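Local coordinates for superoxide dismutase [Ni] (Streptomyces coelicolor, PDB 1T6U), which catalyses the dismutation of superoxide to hydrogen peroxide and molecular oxygen with a nickel cofactor, working as a hexamer of four-helix-bundle subunits, at residues A14-M28 and A40-H54. The protein carries 1 engineered substitution. Numbering follows the deposited sequence.
Sequences ARIEAESVKAVQEKM and ATVIKEQRAELAKHH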
ATOM      1  N   ALA A  14       0.421   5.669  17.188  1.00  8.57           N
ATOM      2  CA  ALA A  14      -0.611   6.649  16.901  1.00  7.71           C
ATOM      3  C   ALA A  14      -0.150   8.056  17.251  1.00  8.55           C
ATOM      4  O   ALA A  14      -0.363   9.018  16.472  1.00  8.03           O
ATOM      5  CB  ALA A  14      -1.879   6.335  17.693  1.00 10.22           C
ATOM      6  N   ARG A  15       0.478   8.239  18.426  1.00  8.58           N
ATOM      7  CA  ARG A  15       0.907   9.550  18.849  1.00  8.59           C
ATOM      8  C   ARG A  15       1.871  10.229  17.871  1.00  7.92           C
ATOM      9  O   ARG A  15       1.713  11.413  17.540  1.00  9.56           O
ATOM     10  CB  ARG A  15       1.607   9.468  20.233  1.00  8.94           C
ATOM     11  CG  ARG A  15       1.909  10.875  20.778  1.00 11.62           C
ATOM     12  CD  ARG A  15       2.670  10.817  22.073  1.00 12.94           C
ATOM     13  NE  ARG A  15       4.046  10.417  21.739  1.00 17.48           N
ATOM     14  CZ  ARG A  15       4.629   9.322  22.204  1.00 20.69           C
ATOM     15  NH1 ARG A  15       4.003   8.489  23.035  1.00 20.58           N
ATOM     16  NH2 ARG A  15       5.874   9.126  21.782  1.00 29.26           N
ATOM     17  N   ILE A  16       2.867   9.464  17.394  1.00  8.90           N
ATOM     18  CA  ILE A  16       3.841  10.140  16.539  1.00  8.89           C
ATOM     19  C   ILE A  16       3.200  10.544  15.234  1.00  7.28           C
ATOM     20  O   ILE A  16       3.531  11.613  14.723  1.00  9.07           O
ATOM     21  CB  ILE A  16       5.051   9.190  16.347  0.65  9.61           C
ATOM     22  CG1 ILE A  16       5.772   8.847  17.654  0.65 12.50           C
ATOM     23  CG2 ILE A  16       5.984   9.737  15.279  0.65 13.60           C
ATOM     24  CD1 ILE A  16       6.600   7.574  17.712  0.65 15.51           C
ATOM     25  N   GLU A  17       2.258   9.771  14.701  1.00  8.06           N
ATOM     26  CA  GLU A  17       1.589  10.198  13.450  1.00  7.85           C
ATOM     27  C   GLU A  17       0.726  11.415  13.738  1.00  8.36           C
ATOM     28  O   GLU A  17       0.718  12.328  12.909  1.00  9.18           O
ATOM     29  CB  GLU A  17       0.802   9.062  12.809  1.00  8.98           C
ATOM     30  CG  GLU A  17       1.648   7.881  12.364  1.00  9.03           C
ATOM     31  CD  GLU A  17       2.671   8.264  11.313  1.00 10.41           C
ATOM     32  OE1 GLU A  17       3.510   7.416  10.998  1.00 11.74           O
ATOM     33  OE2 GLU A  17       2.620   9.417  10.801  1.00 11.11           O
ATOM     34  N   ALA A  18       0.017  11.458  14.882  1.00  8.29           N
ATOM     35  CA  ALA A  18      -0.771  12.640  15.210  1.00  9.68           C
ATOM     36  C   ALA A  18       0.115  13.845  15.448  1.00  8.94           C
ATOM     37  O   ALA A  18      -0.259  14.980  15.117  1.00  8.72           O
ATOM     38  CB  ALA A  18      -1.697  12.263  16.361  1.00 11.13           C
ATOM     39  N   GLU A  19       1.305  13.675  16.018  1.00  9.05           N
ATOM     40  CA  GLU A  19       2.262  14.757  16.149  1.00  9.65           C
ATOM     41  C   GLU A  19       2.655  15.318  14.778  1.00  8.02           C
ATOM     42  O   GLU A  19       2.772  16.508  14.552  1.00  9.35           O
ATOM     43  CB  GLU A  19       3.480  14.235  16.938  1.00 10.06           C
ATOM     44  CG  GLU A  19       3.258  14.043  18.421  1.00 14.88           C
ATOM     45  CD  GLU A  19       4.430  13.416  19.141  1.00 22.60           C
ATOM     46  OE1 GLU A  19       4.314  13.186  20.373  1.00 32.84           O
ATOM     47  OE2 GLU A  19       5.470  13.122  18.509  1.00 29.79           O
ATOM     48  N   SER A  20       2.887  14.403  13.813  1.00  8.34           N
ATOM     49  CA  SER A  20       3.234  14.882  12.481  1.00  8.83           C
ATOM     50  C   SER A  20       2.036  15.620  11.863  1.00 10.08           C
ATOM     51  O   SER A  20       2.236  16.660  11.235  1.00  8.21           O
ATOM     52  CB  SER A  20       3.886  13.752  11.648  1.00 12.65           C
ATOM     53  OG  SER A  20       2.846  13.043  11.116  1.00 23.53           O
ATOM     54  N   VAL A  21       0.790  15.168  12.065  1.00  7.84           N
ATOM     55  CA  VAL A  21      -0.352  15.916  11.582  1.00  7.90           C
ATOM     56  C   VAL A  21      -0.337  17.353  12.131  1.00  8.56           C
ATOM     57  O   VAL A  21      -0.497  18.321  11.376  1.00  8.35           O
ATOM     58  CB  VAL A  21      -1.639  15.173  11.930  1.00  8.84           C
ATOM     59  CG1 VAL A  21      -2.888  15.994  11.688  1.00  8.34           C
ATOM     60  CG2 VAL A  21      -1.796  13.903  11.099  1.00  9.53           C
ATOM     61  N   LYS A  22      -0.187  17.503  13.446  1.00  8.41           N
ATOM     62  CA  LYS A  22      -0.190  18.833  14.029  1.00  7.59           C
ATOM     63  C   LYS A  22       0.941  19.702  13.502  1.00  7.78           C
ATOM     64  O   LYS A  22       0.779  20.891  13.221  1.00  9.16           O
ATOM     65  CB  LYS A  22      -0.059  18.748  15.557  1.00 10.00           C
ATOM     66  CG  LYS A  22      -0.197  20.109  16.205  1.00 11.53           C
ATOM     67  CD  LYS A  22      -0.067  20.075  17.736  1.00 14.01           C
ATOM     68  CE  LYS A  22      -0.141  21.512  18.220  1.00 21.77           C
ATOM     69  NZ  LYS A  22       0.324  21.750  19.614  1.00 27.89           N
ATOM     70  N   ALA A  23       2.099  19.075  13.358  1.00  8.27           N
ATOM     71  CA  ALA A  23       3.258  19.780  12.819  1.00  9.18           C
ATOM     72  C   ALA A  23       3.002  20.265  11.393  1.00  8.97           C
ATOM     73  O   ALA A  23       3.361  21.401  11.049  1.00 10.29           O
ATOM     74  CB  ALA A  23       4.508  18.927  12.857  1.00 10.38           C
ATOM     75  N   VAL A  24       2.406  19.443  10.569  1.00  7.83           N
ATOM     76  CA  VAL A  24       2.026  19.835   9.217  1.00  7.62           C
ATOM     77  C   VAL A  24       1.061  21.002   9.239  1.00  8.11           C
ATOM     78  O   VAL A  24       1.239  21.978   8.495  1.00  9.14           O
ATOM     79  CB  VAL A  24       1.477  18.631   8.433  1.00  8.73           C
ATOM     80  CG1 VAL A  24       0.922  19.075   7.086  1.00  9.20           C
ATOM     81  CG2 VAL A  24       2.579  17.608   8.198  1.00 10.15           C
ATOM     82  N   GLN A  25       0.053  20.949  10.093  1.00  8.07           N
ATOM     83  CA  GLN A  25      -0.883  22.059  10.225  1.00  8.28           C
ATOM     84  C   GLN A  25      -0.141  23.345  10.610  1.00  8.80           C
ATOM     85  O   GLN A  25      -0.406  24.385   9.998  1.00 10.87           O
ATOM     86  CB  GLN A  25      -1.993  21.728  11.229  1.00  8.84           C
ATOM     87  CG  GLN A  25      -2.867  20.574  10.785  1.00  7.98           C
ATOM     88  CD  GLN A  25      -3.820  20.063  11.843  1.00  9.25           C
ATOM     89  OE1 GLN A  25      -3.456  19.942  13.020  1.00  8.68           O
ATOM     90  NE2 GLN A  25      -5.033  19.706  11.405  1.00  9.29           N
ATOM     91  N   GLU A  26       0.780  23.292  11.580  1.00  9.28           N
ATOM     92  CA  GLU A  26       1.533  24.503  11.937  1.00 11.76           C
ATOM     93  C   GLU A  26       2.298  25.061  10.744  1.00 12.56           C
ATOM     94  O   GLU A  26       2.356  26.271  10.439  1.00 12.68           O
ATOM     95  CB  GLU A  26       2.451  24.184  13.111  1.00 13.30           C
ATOM     96  CG  GLU A  26       1.761  23.824  14.397  1.00 15.62           C
ATOM     97  CD  GLU A  26       2.585  23.128  15.451  1.00 21.53           C
ATOM     98  OE1 GLU A  26       2.207  23.131  16.643  1.00 25.01           O
ATOM     99  OE2 GLU A  26       3.638  22.533  15.160  1.00 26.69           O
ATOM    100  N   LYS A  27       2.943  24.163  10.002  1.00 10.68           N
ATOM    101  CA  LYS A  27       3.722  24.622   8.856  1.00 11.78           C
ATOM    102  C   LYS A  27       2.870  25.219   7.754  1.00 11.22           C
ATOM    103  O   LYS A  27       3.297  26.108   7.036  1.00 12.70           O
ATOM    104  CB  LYS A  27       4.528  23.434   8.293  1.00 13.17           C
ATOM    105  CG  LYS A  27       5.633  23.034   9.271  1.00 18.69           C
ATOM    106  CD  LYS A  27       6.478  21.894   8.842  1.00 24.54           C
ATOM    107  CE  LYS A  27       7.701  21.680   9.703  1.00 23.83           C
ATOM    108  NZ  LYS A  27       8.534  22.865  10.011  1.00 34.47           N
ATOM    109  N   MET A  28       1.663  24.739   7.597  1.00 10.94           N
ATOM    110  CA  MET A  28       0.757  25.308   6.607  1.00 10.75           C
ATOM    111  C   MET A  28       0.498  26.759   6.911  1.00 12.28           C
ATOM    112  O   MET A  28       0.253  27.532   6.034  1.00 15.24           O
ATOM    113  CB  MET A  28      -0.570  24.522   6.523  1.00 10.74           C
ATOM    114  CG  MET A  28      -0.354  23.096   6.010  1.00 10.37           C
ATOM    115  SD  MET A  28      -1.857  22.120   5.809  1.00 12.43           S
ATOM    116  CE  MET A  28      -2.420  22.731   4.218  1.00 16.21           C
ATOM    117  N   ALA A  40       1.432  19.532   1.705  1.00  7.49           N
ATOM    118  CA  ALA A  40       1.102  19.414   3.118  1.00  7.20           C
ATOM    119  C   ALA A  40      -0.242  18.712   3.276  1.00  7.48           C
ATOM    120  O   ALA A  40      -0.425  17.911   4.198  1.00  8.06           O
ATOM    121  CB  ALA A  40       1.115  20.822   3.740  1.00  8.19           C
ATOM    122  N   THR A  41      -1.200  19.020   2.406  1.00  8.85           N
ATOM    123  CA  THR A  41      -2.522  18.435   2.499  1.00  8.66           C
ATOM    124  C   THR A  41      -2.464  16.964   2.188  1.00  9.17           C
ATOM    125  O   THR A  41      -3.068  16.162   2.922  1.00  9.42           O
ATOM    126  CB  THR A  41      -3.495  19.168   1.557  1.00  8.67           C
ATOM    127  OG1 THR A  41      -3.545  20.568   1.878  1.00 11.13           O
ATOM    128  CG2 THR A  41      -4.913  18.619   1.687  1.00 11.37           C
ATOM    129  N   VAL A  42      -1.751  16.574   1.127  1.00  9.24           N
ATOM    130  CA  VAL A  42      -1.527  15.179   0.788  1.00  9.91           C
ATOM    131  C   VAL A  42      -0.937  14.400   1.967  1.00  8.24           C
ATOM    132  O   VAL A  42      -1.427  13.350   2.371  1.00  9.04           O
ATOM    133  CB  VAL A  42      -0.578  15.060  -0.428  1.00 12.36           C
ATOM    134  CG1 VAL A  42      -0.162  13.607  -0.627  1.00 17.38           C
ATOM    135  CG2 VAL A  42      -1.219  15.634  -1.671  1.00 14.56           C
ATOM    136  N   ILE A  43       0.127  14.957   2.557  1.00  8.07           N
ATOM    137  CA  ILE A  43       0.826  14.238   3.627  1.00  7.77           C
ATOM    138  C   ILE A  43      -0.002  14.160   4.889  1.00  7.45           C
ATOM    139  O   ILE A  43      -0.053  13.113   5.566  1.00  8.54           O
ATOM    140  CB  ILE A  43       2.196  14.940   3.816  1.00  7.33           C
ATOM    141  CG1 ILE A  43       3.101  14.594   2.618  1.00  8.31           C
ATOM    142  CG2 ILE A  43       2.845  14.639   5.129  1.00  9.75           C
ATOM    143  CD1 ILE A  43       4.376  15.378   2.519  1.00  9.98           C
ATOM    144  N   LYS A  44      -0.631  15.270   5.240  1.00  7.44           N
ATOM    145  CA  LYS A  44      -1.496  15.304   6.412  1.00  7.73           C
ATOM    146  C   LYS A  44      -2.533  14.204   6.293  1.00  6.84           C
ATOM    147  O   LYS A  44      -2.845  13.481   7.255  1.00  8.12           O
ATOM    148  CB  LYS A  44      -2.166  16.685   6.532  1.00  8.05           C
ATOM    149  CG  LYS A  44      -3.169  16.771   7.684  1.00  8.86           C
ATOM    150  CD  LYS A  44      -3.468  18.205   8.111  1.00  8.57           C
ATOM    151  CE  LYS A  44      -4.060  19.085   7.038  1.00  9.44           C
ATOM    152  NZ  LYS A  44      -5.437  18.632   6.746  1.00  9.92           N
ATOM    153  N   GLU A  45      -3.089  14.061   5.097  1.00  7.32           N
ATOM    154  CA  GLU A  45      -4.134  13.045   4.925  1.00  7.73           C
ATOM    155  C   GLU A  45      -3.601  11.648   5.178  1.00  7.53           C
ATOM    156  O   GLU A  45      -4.242  10.814   5.842  1.00  8.18           O
ATOM    157  CB  GLU A  45      -4.737  13.165   3.517  1.00  8.19           C
ATOM    158  CG  GLU A  45      -6.112  12.564   3.306  1.00  8.47           C
ATOM    159  CD  GLU A  45      -7.241  13.411   3.853  1.00  8.34           C
ATOM    160  OE1 GLU A  45      -7.034  14.572   4.236  1.00  8.66           O
ATOM    161  OE2 GLU A  45      -8.386  12.907   3.896  1.00 10.85           O
ATOM    162  N   GLN A  46      -2.402  11.379   4.684  1.00  7.02           N
ATOM    163  CA  GLN A  46      -1.762  10.075   4.865  1.00  8.85           C
ATOM    164  C   GLN A  46      -1.416   9.793   6.311  1.00  8.05           C
ATOM    165  O   GLN A  46      -1.666   8.690   6.803  1.00  8.08           O
ATOM    166  CB  GLN A  46      -0.486  10.027   4.009  1.00 10.64           C
ATOM    167  CG  GLN A  46      -0.705  10.022   2.517  1.00 12.62           C
ATOM    168  CD  GLN A  46       0.493  10.290   1.649  1.00 19.04           C
ATOM    169  OE1 GLN A  46       1.505  10.856   2.059  1.00 20.14           O
ATOM    170  NE2 GLN A  46       0.477   9.971   0.365  1.00 19.90           N
ATOM    171  N   ARG A  47      -0.811  10.765   6.996  1.00  7.58           N
ATOM    172  CA  ARG A  47      -0.391  10.465   8.365  1.00  6.99           C
ATOM    173  C   ARG A  47      -1.594  10.299   9.282  1.00  7.36           C
ATOM    174  O   ARG A  47      -1.581   9.447  10.163  1.00  8.06           O
ATOM    175  CB  ARG A  47       0.587  11.529   8.869  1.00  8.12           C
ATOM    176  CG  ARG A  47       1.746  11.874   7.992  1.00  8.58           C
ATOM    177  CD  ARG A  47       2.371  10.766   7.178  1.00 10.63           C
ATOM    178  NE  ARG A  47       3.049   9.742   7.953  1.00 11.29           N
ATOM    179  CZ  ARG A  47       3.898   8.854   7.453  1.00 13.34           C
ATOM    180  NH1 ARG A  47       4.212   8.824   6.163  1.00 15.73           N
ATOM    181  NH2 ARG A  47       4.475   7.953   8.249  1.00 13.98           N
ATOM    182  N   ALA A  48      -2.639  11.108   9.034  1.00  7.69           N
ATOM    183  CA  ALA A  48      -3.865  11.019   9.830  1.00  6.83           C
ATOM    184  C   ALA A  48      -4.497   9.640   9.644  1.00  6.56           C
ATOM    185  O   ALA A  48      -4.971   9.029  10.596  1.00  7.61           O
ATOM    186  CB  ALA A  48      -4.816  12.115   9.455  1.00  8.20           C
ATOM    187  N   GLU A  49      -4.524   9.149   8.406  1.00  7.28           N
ATOM    188  CA  GLU A  49      -5.040   7.807   8.155  1.00  8.16           C
ATOM    189  C   GLU A  49      -4.255   6.728   8.892  1.00  7.51           C
ATOM    190  O   GLU A  49      -4.857   5.817   9.441  1.00  8.93           O
ATOM    191  CB  GLU A  49      -5.021   7.530   6.638  1.00  8.98           C
ATOM    192  CG  GLU A  49      -5.560   6.154   6.246  1.00 10.08           C
ATOM    193  CD  GLU A  49      -7.045   5.974   6.462  1.00 12.52           C
ATOM    194  OE1 GLU A  49      -7.789   6.865   6.939  1.00 11.28           O
ATOM    195  OE2 GLU A  49      -7.489   4.843   6.108  1.00 17.55           O
ATOM    196  N   LEU A  50      -2.934   6.853   8.922  1.00  7.02           N
ATOM    197  CA  LEU A  50      -2.110   5.913   9.658  1.00  7.81           C
ATOM    198  C   LEU A  50      -2.442   5.973  11.162  1.00  8.84           C
ATOM    199  O   LEU A  50      -2.547   4.946  11.855  1.00  8.61           O
ATOM    200  CB  LEU A  50      -0.643   6.212   9.437  1.00  8.93           C
ATOM    201  CG  LEU A  50      -0.056   5.797   8.110  1.00 10.96           C
ATOM    202  CD1 LEU A  50       1.332   6.368   7.926  1.00 16.26           C
ATOM    203  CD2 LEU A  50      -0.024   4.256   8.014  1.00 19.57           C
ATOM    204  N   ALA A  51      -2.616   7.181  11.683  1.00  7.76           N
ATOM    205  CA  ALA A  51      -2.990   7.344  13.093  1.00  8.17           C
ATOM    206  C   ALA A  51      -4.311   6.655  13.385  1.00  7.46           C
ATOM    207  O   ALA A  51      -4.469   6.002  14.418  1.00  9.44           O
ATOM    208  CB  ALA A  51      -3.051   8.814  13.481  1.00  8.51           C
ATOM    209  N   LYS A  52      -5.288   6.771  12.479  1.00  8.99           N
ATOM    210  CA  LYS A  52      -6.549   6.080  12.663  1.00  8.07           C
ATOM    211  C   LYS A  52      -6.369   4.567  12.717  1.00  9.25           C
ATOM    212  O   LYS A  52      -6.968   3.889  13.578  1.00  8.44           O
ATOM    213  CB  LYS A  52      -7.522   6.464  11.557  1.00  9.03           C
ATOM    214  CG  LYS A  52      -8.080   7.878  11.651  1.00 10.06           C
ATOM    215  CD  LYS A  52      -9.071   8.187  10.529  1.00  9.30           C
ATOM    216  CE  LYS A  52     -10.474   7.756  10.848  1.00 10.54           C
ATOM    217  NZ  LYS A  52     -11.350   7.816   9.632  1.00 11.83           N
ATOM    218  N   HIS A  53      -5.543   4.035  11.803  1.00  7.36           N
ATOM    219  CA  HIS A  53      -5.260   2.587  11.869  1.00  7.83           C
ATOM    220  C   HIS A  53      -4.700   2.148  13.221  1.00  7.09           C
ATOM    221  O   HIS A  53      -5.132   1.195  13.843  1.00  7.52           O
ATOM    222  CB  HIS A  53      -4.315   2.234  10.732  1.00  9.16           C
ATOM    223  CG  HIS A  53      -3.857   0.812  10.803  1.00 11.86           C
ATOM    224  ND1 HIS A  53      -4.594  -0.250  10.380  1.00 14.48           N
ATOM    225  CD2 HIS A  53      -2.694   0.304  11.305  1.00 14.89           C
ATOM    226  CE1 HIS A  53      -3.899  -1.358  10.610  1.00 17.73           C
ATOM    227  NE2 HIS A  53      -2.748  -1.044  11.160  1.00 17.80           N
ATOM    228  N   HIS A  54      -3.676   2.903  13.692  1.00  7.67           N
ATOM    229  CA  HIS A  54      -3.064   2.534  14.957  1.00  8.05           C
ATOM    230  C   HIS A  54      -4.088   2.571  16.102  1.00  7.70           C
ATOM    231  O   HIS A  54      -4.095   1.699  16.955  1.00  8.99           O
ATOM    232  CB  HIS A  54      -1.867   3.438  15.242  1.00  7.42           C
ATOM    233  CG  HIS A  54      -0.755   3.295  14.278  1.00  8.17           C
ATOM    234  ND1 HIS A  54      -0.220   2.073  13.936  1.00  8.74           N
ATOM    235  CD2 HIS A  54      -0.073   4.249  13.629  1.00  9.09           C
ATOM    236  CE1 HIS A  54       0.761   2.312  13.079  1.00  9.62           C
ATOM    237  NE2 HIS A  54       0.877   3.626  12.856  1.00  9.30           N
TER
HETATM  238  O   HOH W   1       3.138   4.924  11.601  1.00 11.85           O
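R47 grips the carboxylate of E17 side-on, NE giving a nearly straight bond to OE2 (2.9 Å, 173°) and NH2 one to OE1 (3.0 Å). Both oxygens are met on the syn side, but the carboxylate and guanidinium planes are turned 37° apart. Bends at chi2 and chi3 fold the arginine back to this grip, while CD1 of L50 lies over one guanidinium face. E17 is a knob among R47, L50, A51 and H54; a water at the edge of the H54 ring, in its plane, bridges E17 OE1 (2.6 Å) and H54 NE2. S20 OG bonds to E17 O and packs against R47 CB and CG (both 3.5 Å). Farther along the antiparallel pair (155°), V21 CG2 rests on A48, and V24 CG1 touches A40 CB. K44 is a knob from the other helix, among V21, V24, Q25 and M28: its CD crosses Q25 CG at about a right angle (3.6 Å), and NZ bonds to S91 O. M28 lays CG on A40 CB (3.5 Å). Two helices of the four-helix bundle thus share a largely apolar seam carrying the salt bridge between buried E17 and partly exposed R47. With an alanine at R47, the E17 carboxylate would probably lack its paired charge and turn more freely. Since E17 OE2 also bonds to H1 NE2 of a neighbouring subunit, a nickel-site residue, R47 probably helps position a second-shell carboxylate beside that subunit's metal.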